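Local atomic coordinates of glycine betaine/carnitine/choline ABC transporter (Staphylococcus aureus subsp. aureus Mu50, PDB entry 3O66), a protein that probably binds quaternary-ammonium compounds such as glycine betaine, carnitine or choline and delivers them to an ABC importer for uptake. Residues S19-Q22 / I23-M27; I84-P87 / K88-M91; Q96-K99 / K100-Q104; E160-K163 / K164-F168; N257-A260 / D261-K265. One frame throughout, in Å; residues are numbered along the deposited sequence.

How the interactions relate
The chain has the two-lobed binding-protein fold, each lobe built on a mixed five-stranded sheet. All five contacts are local, so none closes a long loop, and they follow one another without nesting or crossing. Interactions 1, 2, 3 and 5 belong to the first sheet's lobe, interaction 4 to the other. Interaction 1 forms the first turns of helix 19-35. Interactions 2 and 3 lie at the start and the end of helix 87-102, their centres about 17 Å apart. Interaction 4 ends helix 159-166, which follows strand 144-148 and precedes strand 172-176 in the chain. Interaction 5, ending helix 250-261, returns to interaction 1: their side chains touch, tying the two helices together.

Interaction 1 of 5, residues S19-Q22 / I23-M27; sequences SESQ and IISHM
Ser-19 to Met-27 form the first turns of helix 19-35, the crossover helix of the beta-alpha-beta unit of strands 12-16 and 43-48, where Ile-23 N donates to Ser-19 O over 2.7 Å, Ile-24 N to Glu-20 O and His-26 N to Gln-22 O. Ser-21 O is gripped twice: Ser-25 N and Ser-25 OG reach it from opposite faces of its carbonyl plane, at 2.8 and 2.7 Å. Ser-25 OG gets there because it swings back beside its own backbone N (chi1 -58°). Ser-21 OG bonds Leu-16 N. Glu-20 runs alongside Ile-24, its CG 4.2 Å from Ile-24 CD1, and extends its carboxylate to Thr-198 OG1 and Asn-257 ND2 through OE1 and to Tyr-70 OH and Asn-114 ND2 through OE2. Four bonds should hold that group firmly. Thr-198 follows strand 192-196 of the other lobe, consistent with Glu-20 lining the interlobe cleft; an acetate, probably from the crystallisation liquor, lies about 4 Å from its side chain. Toward helix 250-261, Ser-19 OG bonds Asp-261 OD1. Ile-23 CG1 lies 3.2 Å from Ser-19 O, and the imidazole edge of His-26 meets Gln-22, CD2 lying 3.1 Å from Gln-22 O.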
loop_
_atom_site.group_PDB
_atom_site.type_symbol
_atom_site.label_atom_id
_atom_site.label_comp_id
_atom_site.label_asym_id
_atom_site.label_seq_id
_atom_site.Cartn_x
_atom_site.Cartn_y
_atom_site.Cartn_z
ATOM N N SER A 19 -4.858 9.124 1.789
ATOM C CA SER A 19 -3.683 10.007 1.827
ATOM C C SER A 19 -2.501 9.367 1.121
ATOM O O SER A 19 -1.760 10.032 0.420
ATOM C CB SER A 19 -3.291 10.360 3.264
ATOM O OG SER A 19 -4.355 11.068 3.851
ATOM N N GLU A 20 -2.363 8.060 1.284
ATOM C CA GLU A 20 -1.292 7.331 0.670
ATOM C C GLU A 20 -1.248 7.514 -0.854
ATOM O O GLU A 20 -0.198 7.862 -1.433
ATOM C CB GLU A 20 -1.461 5.858 0.992
ATOM C CG GLU A 20 -0.326 5.021 0.453
ATOM C CD GLU A 20 -0.282 3.654 1.109
ATOM O OE1 GLU A 20 -0.053 3.606 2.338
ATOM O OE2 GLU A 20 -0.481 2.656 0.397
ATOM N N SER A 21 -2.379 7.255 -1.501
ATOM C CA SER A 21 -2.488 7.453 -2.944
ATOM C C SER A 21 -2.254 8.917 -3.330
ATOM O O SER A 21 -1.576 9.210 -4.341
ATOM C CB SER A 21 -3.838 6.965 -3.448
ATOM O OG SER A 21 -3.997 7.313 -4.805
ATOM N N GLN A 22 -2.790 9.837 -2.528
ATOM C CA GLN A 22 -2.638 11.256 -2.855
ATOM C C GLN A 22 -1.180 11.724 -2.721
ATOM O O GLN A 22 -0.688 12.457 -3.583
ATOM C CB GLN A 22 -3.610 12.122 -2.069
ATOM C CG GLN A 22 -5.071 11.743 -2.389
ATOM C CD GLN A 22 -6.057 12.407 -1.482
ATOM O OE1 GLN A 22 -5.774 12.667 -0.305
ATOM N NE2 GLN A 22 -7.244 12.689 -2.017
ATOM N N ILE A 23 -0.513 11.293 -1.663
ATOM C CA ILE A 23 0.929 11.573 -1.478
ATOM C C ILE A 23 1.761 11.115 -2.694
ATOM O O ILE A 23 2.478 11.933 -3.321
ATOM C CB ILE A 23 1.471 11.001 -0.137
ATOM C CG1 ILE A 23 0.825 11.719 1.054
ATOM C CG2 ILE A 23 3.095 11.097 -0.039
ATOM C CD1 ILE A 23 0.950 10.940 2.395
ATOM N N ILE A 24 1.661 9.835 -3.035
ATOM C CA ILE A 24 2.444 9.281 -4.151
ATOM C C ILE A 24 2.005 9.836 -5.516
ATOM O O ILE A 24 2.841 10.051 -6.390
ATOM C CB ILE A 24 2.381 7.770 -4.153
ATOM C CG1 ILE A 24 2.809 7.222 -2.791
ATOM C CG2 ILE A 24 3.252 7.192 -5.278
ATOM C CD1 ILE A 24 2.431 5.767 -2.604
ATOM N N SER A 25 0.709 10.079 -5.705
ATOM C CA SER A 25 0.255 10.748 -6.955
ATOM C C SER A 25 0.805 12.162 -7.111
ATOM O O SER A 25 1.223 12.569 -8.205
ATOM C CB SER A 25 -1.270 10.739 -7.063
ATOM O OG SER A 25 -1.716 9.401 -7.018
ATOM N N HIS A 26 0.843 12.911 -6.011
ATOM C CA HIS A 26 1.400 14.253 -6.084
ATOM C C HIS A 26 2.892 14.194 -6.249
ATOM O O HIS A 26 3.469 15.099 -6.853
ATOM C CB HIS A 26 1.056 15.081 -4.832
ATOM C CG HIS A 26 -0.292 15.703 -4.905
ATOM N ND1 HIS A 26 -0.595 16.718 -5.785
ATOM C CD2 HIS A 26 -1.438 15.422 -4.243
ATOM C CE1 HIS A 26 -1.866 17.052 -5.648
ATOM N NE2 HIS A 26 -2.398 16.281 -4.716
HETATM N N MSE A 27 3.514 13.134 -5.729
HETATM C CA MSE A 27 4.955 12.986 -5.826
HETATM C C MSE A 27 5.335 12.748 -7.283
HETATM O O MSE A 27 6.257 13.400 -7.790
HETATM C CB MSE A 27 5.434 11.862 -4.900
HETATM C CG MSE A 27 6.901 11.772 -4.687
HETATM SE SE MSE A 27 7.258 10.174 -3.583
HETATM C CE MSE A 27 6.507 10.701 -1.848
#

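Interaction 2 of 5, residues I84-P87 / K88-M91; sequences IKDP and KKAM
Asp-86 and Lys-89 meet because the aspartate's CG swings away from its own backbone N (chi1 178°), and the turn about CB-CG (chi2 66°) then brings OD2 over the start of helix 87-102. This is an N-cap: Asp-86 OD2 accepts from Lys-89 N at 2.9 Å, the N-H meeting the carboxylate on its anti side and somewhat out of its plane. The cap supplies an acceptor to an amide of the first turn, which has no carbonyl of an earlier turn to bond, and the negative charge would probably suit the positive end of the helix dipole. The other oxygen works through water 1, which donates to Asp-86 OD1 over 2.7 Å. The same water accepts from Lys-88 N and from Lys-88 NZ, each 2.9 Å from it. Lys-88 curls back at its last two torsions to bring its ammonium there, so one water joins cap, amide and lysine at this solvent-facing corner. The helical ladder proper begins with Ala-90 N donating to Asp-86 O and Met-91 N to Pro-87 O. Ala-90 also touches Pro-219, while the ammonium of Lys-85 bonds the carbonyls of Gln-215 and Phe-216, placing the cap beside the 215-219 loop. Ile-84 of the incoming loop lies against the first turn. Ile-84 CB packs on Ala-90 CB at 3.9 Å, and its CG2 lies 3.5 Å from the backbone Ala-90 N.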
loop_
_atom_site.group_PDB
_atom_site.type_symbol
_atom_site.label_atom_id
_atom_site.label_comp_id
_atom_site.label_asym_id
_atom_site.label_seq_id
_atom_site.Cartn_x
_atom_site.Cartn_y
_atom_site.Cartn_z
ATOM N N ILE A 84 -1.094 -15.409 -5.980
ATOM C CA ILE A 84 0.209 -16.072 -5.817
ATOM C C ILE A 84 0.791 -15.620 -4.466
ATOM O O ILE A 84 0.847 -14.427 -4.206
ATOM C CB ILE A 84 1.181 -15.722 -6.993
ATOM C CG1 ILE A 84 0.685 -16.371 -8.307
ATOM C CG2 ILE A 84 2.622 -16.165 -6.657
ATOM C CD1 ILE A 84 1.444 -15.958 -9.572
ATOM N N LYS A 85 1.214 -16.554 -3.608
ATOM C CA LYS A 85 1.750 -16.151 -2.282
ATOM C C LYS A 85 3.181 -15.616 -2.300
ATOM O O LYS A 85 3.487 -14.705 -1.531
ATOM C CB LYS A 85 1.641 -17.276 -1.227
ATOM C CG LYS A 85 0.211 -17.780 -0.936
ATOM C CD LYS A 85 -0.710 -16.614 -0.519
ATOM C CE LYS A 85 -2.038 -17.091 0.065
ATOM N NZ LYS A 85 -1.832 -17.927 1.280
ATOM N N ASP A 86 4.056 -16.205 -3.127
ATOM C CA ASP A 86 5.464 -15.797 -3.181
ATOM C C ASP A 86 5.602 -14.356 -3.700
ATOM O O ASP A 86 5.055 -14.034 -4.754
ATOM C CB ASP A 86 6.260 -16.735 -4.110
ATOM C CG ASP A 86 7.725 -16.322 -4.234
ATOM O OD1 ASP A 86 8.448 -16.410 -3.217
ATOM O OD2 ASP A 86 8.160 -15.908 -5.334
ATOM N N PRO A 87 6.377 -13.504 -3.002
ATOM C CA PRO A 87 6.469 -12.102 -3.458
ATOM C C PRO A 87 7.007 -11.920 -4.897
ATOM O O PRO A 87 6.335 -11.269 -5.737
ATOM C CB PRO A 87 7.369 -11.451 -2.400
ATOM C CG PRO A 87 7.117 -12.257 -1.158
ATOM C CD PRO A 87 6.920 -13.671 -1.633
ATOM N N LYS A 88 8.176 -12.498 -5.185
ATOM C CA LYS A 88 8.760 -12.392 -6.516
ATOM C C LYS A 88 7.867 -12.919 -7.645
ATOM O O LYS A 88 7.715 -12.251 -8.659
ATOM C CB LYS A 88 10.144 -13.022 -6.589
ATOM C CG LYS A 88 11.251 -12.244 -5.847
ATOM C CD LYS A 88 12.667 -12.802 -6.177
ATOM C CE LYS A 88 12.845 -14.282 -5.787
ATOM N NZ LYS A 88 12.596 -14.581 -4.330
ATOM N N LYS A 89 7.288 -14.102 -7.478
ATOM C CA LYS A 89 6.461 -14.705 -8.548
ATOM C C LYS A 89 5.117 -13.969 -8.715
ATOM O O LYS A 89 4.582 -13.904 -9.826
ATOM C CB LYS A 89 6.221 -16.187 -8.274
ATOM C CG LYS A 89 7.449 -17.077 -8.490
ATOM C CD LYS A 89 7.033 -18.542 -8.326
ATOM C CE LYS A 89 8.027 -19.339 -7.517
ATOM N NZ LYS A 89 8.752 -20.356 -8.332
ATOM N N ALA A 90 4.582 -13.426 -7.617
ATOM C CA ALA A 90 3.374 -12.605 -7.695
ATOM C C ALA A 90 3.641 -11.345 -8.504
ATOM O O ALA A 90 2.787 -10.917 -9.290
ATOM C CB ALA A 90 2.852 -12.217 -6.279
HETATM N N MSE A 91 4.803 -10.728 -8.297
HETATM C CA MSE A 91 5.112 -9.475 -9.005
HETATM C C MSE A 91 5.357 -9.744 -10.493
HETATM O O MSE A 91 4.885 -9.003 -11.354
HETATM C CB MSE A 91 6.294 -8.716 -8.382
HETATM C CG MSE A 91 6.580 -7.362 -9.087
HETATM SE SE MSE A 91 5.008 -6.171 -9.129
HETATM C CE MSE A 91 5.488 -5.157 -7.559
HETATM O O HOH W 1 9.870 -14.092 -3.385
#

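Interaction 3 of 5, residues Q96-K99 / K100-Q104; sequences QGFK and KKFDQ
Phe-98 leaves helix 87-102 with its CB 3.6 Å from Gln-104 O, and its first torsion (chi1 -89°) sets the ring between Phe-102 and Gln-104. Its CG lies 4.1 Å from Phe-102 CD2, which stands over the centre of the ring face. Further round, Phe-98 CD2 meets Gln-104 OE1 at 3.3 Å, and Phe-98 CE2 lies 3.5 Å from the same oxygen. The two rings form a T-shaped pair, the edge of Phe-102 toward the face of Phe-98, their planes at 79°. Phe-98 O takes two donors from opposite faces of its carbonyl plane, Phe-102 N and Gln-104 N, the latter at 3.0 Å. The second bond is possible because Asp-103 takes left-handed backbone angles (phi 53°) and turns the chain back; its carboxylate forms a salt bridge with Arg-232. Water 2 donates to Lys-99 O, beside a weak bond from Asp-103 N. Phe-98 also meets Phe-106 edge to face, and Phe-102 does so with His-55. This is a helix C-terminus ended by a residue in the left-handed conformation, with an i/i+4 aromatic pair packed alongside, leading helix 87-102 directly into edge strand 104-106.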
loop_
_atom_site.group_PDB
_atom_site.type_symbol
_atom_site.label_atom_id
_atom_site.label_comp_id
_atom_site.label_asym_id
_atom_site.label_seq_id
_atom_site.Cartn_x
_atom_site.Cartn_y
_atom_site.Cartn_z
ATOM N N GLN A 96 3.738 -9.150 -16.123
ATOM C CA GLN A 96 3.542 -9.859 -17.401
ATOM C C GLN A 96 2.079 -9.649 -17.851
ATOM O O GLN A 96 1.815 -9.287 -18.987
ATOM C CB GLN A 96 3.858 -11.362 -17.239
ATOM C CG GLN A 96 5.361 -11.702 -17.160
ATOM C CD GLN A 96 5.648 -13.207 -16.930
ATOM O OE1 GLN A 96 4.785 -13.965 -16.443
ATOM N NE2 GLN A 96 6.877 -13.637 -17.264
ATOM N N GLY A 97 1.149 -9.816 -16.913
ATOM C CA GLY A 97 -0.273 -9.627 -17.164
ATOM C C GLY A 97 -0.641 -8.219 -17.618
ATOM O O GLY A 97 -1.383 -8.059 -18.589
ATOM N N PHE A 98 -0.132 -7.192 -16.932
ATOM C CA PHE A 98 -0.417 -5.802 -17.349
ATOM C C PHE A 98 0.112 -5.482 -18.746
ATOM O O PHE A 98 -0.535 -4.798 -19.526
ATOM C CB PHE A 98 0.083 -4.798 -16.312
ATOM C CG PHE A 98 -0.957 -4.485 -15.256
ATOM C CD1 PHE A 98 -1.414 -5.479 -14.402
ATOM C CD2 PHE A 98 -1.476 -3.209 -15.139
ATOM C CE1 PHE A 98 -2.393 -5.220 -13.442
ATOM C CE2 PHE A 98 -2.430 -2.915 -14.184
ATOM C CZ PHE A 98 -2.911 -3.937 -13.332
ATOM N N LYS A 99 1.283 -6.010 -19.058
ATOM C CA LYS A 99 1.842 -5.862 -20.385
ATOM C C LYS A 99 0.988 -6.538 -21.457
ATOM O O LYS A 99 0.623 -5.928 -22.469
ATOM C CB LYS A 99 3.251 -6.475 -20.375
ATOM C CG LYS A 99 4.187 -5.939 -21.385
ATOM C CD LYS A 99 5.444 -6.859 -21.514
ATOM C CE LYS A 99 6.453 -6.622 -20.409
ATOM N NZ LYS A 99 7.596 -7.562 -20.588
ATOM N N LYS A 100 0.673 -7.809 -21.257
ATOM C CA LYS A 100 0.009 -8.573 -22.312
ATOM C C LYS A 100 -1.495 -8.319 -22.431
ATOM O O LYS A 100 -2.025 -8.319 -23.533
ATOM C CB LYS A 100 0.305 -10.067 -22.173
ATOM C CG LYS A 100 1.519 -10.548 -22.975
ATOM C CD LYS A 100 2.787 -9.776 -22.632
ATOM C CE LYS A 100 4.066 -10.513 -23.088
ATOM N NZ LYS A 100 4.562 -10.159 -24.458
ATOM N N LYS A 101 -2.171 -8.087 -21.308
ATOM C CA LYS A 101 -3.617 -7.859 -21.336
ATOM C C LYS A 101 -3.993 -6.412 -21.581
ATOM O O LYS A 101 -5.002 -6.150 -22.219
ATOM C CB LYS A 101 -4.278 -8.350 -20.043
ATOM C CG LYS A 101 -4.299 -9.863 -19.930
ATOM C CD LYS A 101 -5.301 -10.326 -18.858
ATOM C CE LYS A 101 -5.434 -11.844 -18.872
ATOM N NZ LYS A 101 -6.150 -12.372 -17.668
ATOM N N PHE A 102 -3.198 -5.477 -21.061
ATOM C CA PHE A 102 -3.602 -4.067 -21.032
ATOM C C PHE A 102 -2.599 -3.095 -21.646
ATOM O O PHE A 102 -2.831 -1.865 -21.599
ATOM C CB PHE A 102 -3.805 -3.625 -19.568
ATOM C CG PHE A 102 -4.723 -4.514 -18.767
ATOM C CD1 PHE A 102 -5.990 -4.841 -19.240
ATOM C CD2 PHE A 102 -4.332 -4.964 -17.505
ATOM C CE1 PHE A 102 -6.857 -5.651 -18.478
ATOM C CE2 PHE A 102 -5.172 -5.743 -16.734
ATOM C CZ PHE A 102 -6.444 -6.095 -17.222
ATOM N N ASP A 103 -1.480 -3.609 -22.171
ATOM C CA ASP A 103 -0.441 -2.744 -22.746
ATOM C C ASP A 103 -0.003 -1.659 -21.745
ATOM O O ASP A 103 0.063 -0.451 -22.074
ATOM C CB ASP A 103 -0.923 -2.102 -24.062
ATOM C CG ASP A 103 0.191 -1.359 -24.787
ATOM O OD1 ASP A 103 1.355 -1.836 -24.729
ATOM O OD2 ASP A 103 -0.107 -0.314 -25.426
ATOM N N GLN A 104 0.248 -2.102 -20.511
ATOM C CA GLN A 104 0.641 -1.199 -19.422
ATOM C C GLN A 104 1.861 -1.743 -18.699
ATOM O O GLN A 104 2.080 -2.961 -18.619
ATOM C CB GLN A 104 -0.486 -1.009 -18.414
ATOM C CG GLN A 104 -1.727 -0.282 -18.977
ATOM C CD GLN A 104 -2.920 -0.314 -18.023
ATOM O OE1 GLN A 104 -2.788 -0.684 -16.853
ATOM N NE2 GLN A 104 -4.097 0.053 -18.534
HETATM O O HOH W 2 -1.793 -5.673 -24.419
#

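Interaction 4 of 5, residues E160-K163 / K164-F168; sequences EGFK and KEYGF
An aromatic cluster of Phe-162, Tyr-166 and Phe-168 closes the C-terminal end of helix 159-166, where Gly-167, with positive phi, takes the chain out of the helix. Phe-162 is the middle ring; with CG anti to the backbone N (chi1 161°), it lies against Tyr-166. Tyr-166 CB sits over one of its faces, 4.3 Å from the ring centroid, a CH-pi contact displaced toward the rim. The two rings are inclined by 31° and close at one corner, Phe-162 CE1 being 3.4 Å from Tyr-166 CD2. Phe-168 approaches differently: the edge of Phe-162 points at its face in an offset edge-to-face pair with planes at 89°, Phe-162 CZ 3.8 Å from Phe-168 CE1. The backbone carries the last helical bonds, Tyr-166 N to Phe-162 O at 2.8 Å and Gly-167 N to Lys-163 O at 2.9 Å, the second donor lying well above the carbonyl plane. Lys-163 CG rests 3.7 Å from Phe-168 O, a buried carbonyl without a polar partner in the model. Lys-163 NZ turns back along the helix to a salt bridge with Glu-160 OE2 at 3.0 Å. Phe-162 also meets the ring of Phe-118 on strand 116-120, and Tyr-166 OH bonds Asp-212 OD1 and Lys-214 N, so the end of helix 159-166 packs between that strand and the loop after strand 208-209.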
loop_
_atom_site.group_PDB
_atom_site.type_symbol
_atom_site.label_atom_id
_atom_site.label_comp_id
_atom_site.label_asym_id
_atom_site.label_seq_id
_atom_site.Cartn_x
_atom_site.Cartn_y
_atom_site.Cartn_z
ATOM N N GLU A 160 -11.560 -17.753 9.921
ATOM C CA GLU A 160 -11.596 -19.222 9.967
ATOM C C GLU A 160 -10.379 -19.822 9.285
ATOM O O GLU A 160 -9.744 -20.712 9.835
ATOM C CB GLU A 160 -12.898 -19.821 9.390
ATOM C CG GLU A 160 -14.153 -19.502 10.211
ATOM C CD GLU A 160 -14.071 -19.962 11.680
ATOM O OE1 GLU A 160 -13.670 -21.121 11.943
ATOM O OE2 GLU A 160 -14.416 -19.156 12.575
ATOM N N GLY A 161 -10.049 -19.299 8.105
ATOM C CA GLY A 161 -8.885 -19.747 7.354
ATOM C C GLY A 161 -7.580 -19.442 8.067
ATOM O O GLY A 161 -6.650 -20.236 8.011
ATOM N N PHE A 162 -7.515 -18.293 8.743
ATOM C CA PHE A 162 -6.327 -17.906 9.495
ATOM C C PHE A 162 -6.071 -18.865 10.655
ATOM O O PHE A 162 -4.925 -19.245 10.897
ATOM C CB PHE A 162 -6.436 -16.461 10.020
ATOM C CG PHE A 162 -5.482 -16.157 11.150
ATOM C CD1 PHE A 162 -4.210 -15.646 10.895
ATOM C CD2 PHE A 162 -5.846 -16.410 12.476
ATOM C CE1 PHE A 162 -3.320 -15.395 11.947
ATOM C CE2 PHE A 162 -4.967 -16.153 13.539
ATOM C CZ PHE A 162 -3.706 -15.652 13.271
ATOM N N LYS A 163 -7.138 -19.229 11.371
ATOM C CA LYS A 163 -7.051 -20.166 12.505
ATOM C C LYS A 163 -6.555 -21.538 12.052
ATOM O O LYS A 163 -5.748 -22.168 12.736
ATOM C CB LYS A 163 -8.409 -20.318 13.216
ATOM C CG LYS A 163 -8.848 -19.092 14.011
ATOM C CD LYS A 163 -10.097 -19.374 14.827
ATOM C CE LYS A 163 -11.360 -19.351 13.989
ATOM N NZ LYS A 163 -12.535 -19.652 14.846
ATOM N N LYS A 164 -7.050 -21.993 10.906
ATOM C CA LYS A 164 -6.626 -23.264 10.322
ATOM C C LYS A 164 -5.134 -23.220 9.928
ATOM O O LYS A 164 -4.355 -24.085 10.336
ATOM C CB LYS A 164 -7.525 -23.616 9.124
ATOM C CG LYS A 164 -7.319 -25.022 8.548
ATOM C CD LYS A 164 -8.518 -25.507 7.703
ATOM C CE LYS A 164 -8.655 -24.755 6.375
ATOM N NZ LYS A 164 -9.353 -25.592 5.329
ATOM N N GLU A 165 -4.757 -22.201 9.157
ATOM C CA GLU A 165 -3.372 -21.967 8.731
ATOM C C GLU A 165 -2.380 -21.819 9.886
ATOM O O GLU A 165 -1.376 -22.547 9.953
ATOM C CB GLU A 165 -3.290 -20.720 7.833
ATOM C CG GLU A 165 -1.896 -20.444 7.259
ATOM C CD GLU A 165 -1.535 -21.385 6.119
ATOM O OE1 GLU A 165 -2.152 -21.266 5.033
ATOM O OE2 GLU A 165 -0.636 -22.244 6.302
ATOM N N TYR A 166 -2.653 -20.879 10.790
ATOM C CA TYR A 166 -1.703 -20.572 11.844
ATOM C C TYR A 166 -1.772 -21.510 13.060
ATOM O O TYR A 166 -0.782 -21.675 13.761
ATOM C CB TYR A 166 -1.771 -19.096 12.219
ATOM C CG TYR A 166 -0.825 -18.244 11.383
ATOM C CD1 TYR A 166 0.530 -18.156 11.721
ATOM C CD2 TYR A 166 -1.272 -17.567 10.247
ATOM C CE1 TYR A 166 1.422 -17.401 10.971
ATOM C CE2 TYR A 166 -0.369 -16.774 9.462
ATOM C CZ TYR A 166 0.969 -16.717 9.842
ATOM O OH TYR A 166 1.888 -15.973 9.141
ATOM N N GLY A 167 -2.918 -22.143 13.287
ATOM C CA GLY A 167 -3.016 -23.183 14.320
ATOM C C GLY A 167 -3.250 -22.670 15.730
ATOM O O GLY A 167 -2.948 -23.363 16.706
ATOM N N PHE A 168 -3.796 -21.462 15.848
ATOM C CA PHE A 168 -4.176 -20.919 17.153
ATOM C C PHE A 168 -5.355 -19.937 17.053
ATOM O O PHE A 168 -5.740 -19.523 15.953
ATOM C CB PHE A 168 -2.969 -20.294 17.874
ATOM C CG PHE A 168 -2.339 -19.132 17.143
ATOM C CD1 PHE A 168 -2.868 -17.842 17.266
ATOM C CD2 PHE A 168 -1.201 -19.318 16.365
ATOM C CE1 PHE A 168 -2.285 -16.765 16.601
ATOM C CE2 PHE A 168 -0.594 -18.228 15.696
ATOM C CZ PHE A 168 -1.147 -16.963 15.800
#

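Interaction 5 of 5, residues N257-A260 / D261-K265; sequences NYEA and DGKGK
Glu-259 spreads its carboxylate between two lysines, Lys-263 and Lys-265, in a salt-bridge network at the C-terminal end of helix 250-261. The glutamate is folded, bent at chi2 (-66°), while both lysines are extended beyond CG and run alongside it pointing the same way. Lys-263 NZ meets Glu-259 OE2 at 2.7 Å on the syn side, close to the carboxylate plane; Lys-265 NZ reaches Glu-259 OE1 at 3.1 Å, nearly end-on to its C-O bond. With each oxygen held by a different ammonium, rotation of the carboxylate should be restricted. The shaft of Lys-263 also crosses Tyr-258: its CG lies over one face of the ring, and Lys-263 CE comes 3.6 Å from Tyr-258 CE2. Gly-262 packs its CA 3.8 Å from Tyr-258 CD1. The turn is held by backbone bonds, Tyr-258 O accepting from both Gly-262 N and Lys-263 N, and Glu-259 O from Lys-265 N at 3.1 Å. Water 3 joins Ala-260 O and Lys-265 O, and Gly-264, with positive phi (71°), is the first to leave helical angles. Asn-257 ND2 bonds Thr-198 O. Ala-260 lies against helix 19-35, while Glu-259 and Lys-265 touch Val-270, so the turn sits where helix 250-261 passes to helix 267-277.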
loop_
_atom_site.group_PDB
_atom_site.type_symbol
_atom_site.label_atom_id
_atom_site.label_comp_id
_atom_site.label_asym_id
_atom_site.label_seq_id
_atom_site.Cartn_x
_atom_site.Cartn_y
_atom_site.Cartn_z
ATOM N N ASN A 257 2.426 8.893 5.668
ATOM C CA ASN A 257 0.980 8.913 5.967
ATOM C C ASN A 257 0.684 9.700 7.245
ATOM O O ASN A 257 -0.332 10.401 7.336
ATOM C CB ASN A 257 0.412 7.513 6.077
ATOM C CG ASN A 257 0.086 6.921 4.727
ATOM O OD1 ASN A 257 -0.322 7.644 3.789
ATOM N ND2 ASN A 257 0.285 5.614 4.593
ATOM N N TYR A 258 1.573 9.584 8.228
ATOM C CA TYR A 258 1.391 10.281 9.504
ATOM C C TYR A 258 1.410 11.797 9.278
ATOM O O TYR A 258 0.635 12.553 9.907
ATOM C CB TYR A 258 2.483 9.854 10.493
ATOM C CG TYR A 258 2.507 10.566 11.837
ATOM C CD1 TYR A 258 1.338 10.820 12.545
ATOM C CD2 TYR A 258 3.727 10.911 12.427
ATOM C CE1 TYR A 258 1.367 11.462 13.799
ATOM C CE2 TYR A 258 3.777 11.536 13.668
ATOM C CZ TYR A 258 2.596 11.806 14.348
ATOM O OH TYR A 258 2.670 12.426 15.568
ATOM N N GLU A 259 2.298 12.234 8.389
ATOM C CA GLU A 259 2.452 13.653 8.074
ATOM C C GLU A 259 1.115 14.203 7.551
ATOM O O GLU A 259 0.750 15.330 7.859
ATOM C CB GLU A 259 3.538 13.852 7.010
ATOM C CG GLU A 259 4.974 13.562 7.473
ATOM C CD GLU A 259 5.476 14.526 8.515
ATOM O OE1 GLU A 259 5.556 15.746 8.238
ATOM O OE2 GLU A 259 5.812 14.054 9.624
ATOM N N ALA A 260 0.416 13.419 6.728
ATOM C CA ALA A 260 -0.885 13.871 6.195
ATOM C C ALA A 260 -2.075 13.665 7.148
ATOM O O ALA A 260 -2.865 14.569 7.362
ATOM C CB ALA A 260 -1.160 13.254 4.836
ATOM N N ASP A 261 -2.162 12.495 7.752
ATOM C CA ASP A 261 -3.329 12.109 8.561
ATOM C C ASP A 261 -3.249 12.499 10.024
ATOM O O ASP A 261 -4.264 12.836 10.622
ATOM C CB ASP A 261 -3.564 10.602 8.474
ATOM C CG ASP A 261 -4.006 10.159 7.106
ATOM O OD1 ASP A 261 -4.570 10.974 6.331
ATOM O OD2 ASP A 261 -3.771 8.974 6.801
ATOM N N GLY A 262 -2.060 12.419 10.609
ATOM C CA GLY A 262 -1.839 12.824 12.012
ATOM C C GLY A 262 -1.452 14.289 12.152
ATOM O O GLY A 262 -1.914 14.972 13.076
ATOM N N LYS A 263 -0.602 14.796 11.259
ATOM C CA LYS A 263 -0.189 16.205 11.381
ATOM C C LYS A 263 -1.030 17.127 10.494
ATOM O O LYS A 263 -0.876 18.338 10.523
ATOM C CB LYS A 263 1.310 16.387 11.096
ATOM C CG LYS A 263 2.244 15.371 11.787
ATOM C CD LYS A 263 3.702 15.795 11.655
ATOM C CE LYS A 263 4.621 14.846 12.399
ATOM N NZ LYS A 263 6.053 15.145 12.127
ATOM N N GLY A 264 -1.918 16.540 9.703
ATOM C CA GLY A 264 -2.885 17.295 8.905
ATOM C C GLY A 264 -2.318 18.063 7.710
ATOM O O GLY A 264 -2.972 18.988 7.191
ATOM N N LYS A 265 -1.104 17.724 7.275
ATOM C CA LYS A 265 -0.513 18.400 6.126
ATOM C C LYS A 265 -1.185 17.934 4.825
ATOM O O LYS A 265 -1.610 16.781 4.723
ATOM C CB LYS A 265 1.008 18.172 6.072
ATOM C CG LYS A 265 1.775 18.702 7.312
ATOM C CD LYS A 265 3.287 18.387 7.204
ATOM C CE LYS A 265 4.096 19.049 8.331
ATOM N NZ LYS A 265 5.561 18.839 8.119
HETATM O O HOH W 3 -3.947 15.944 5.081
#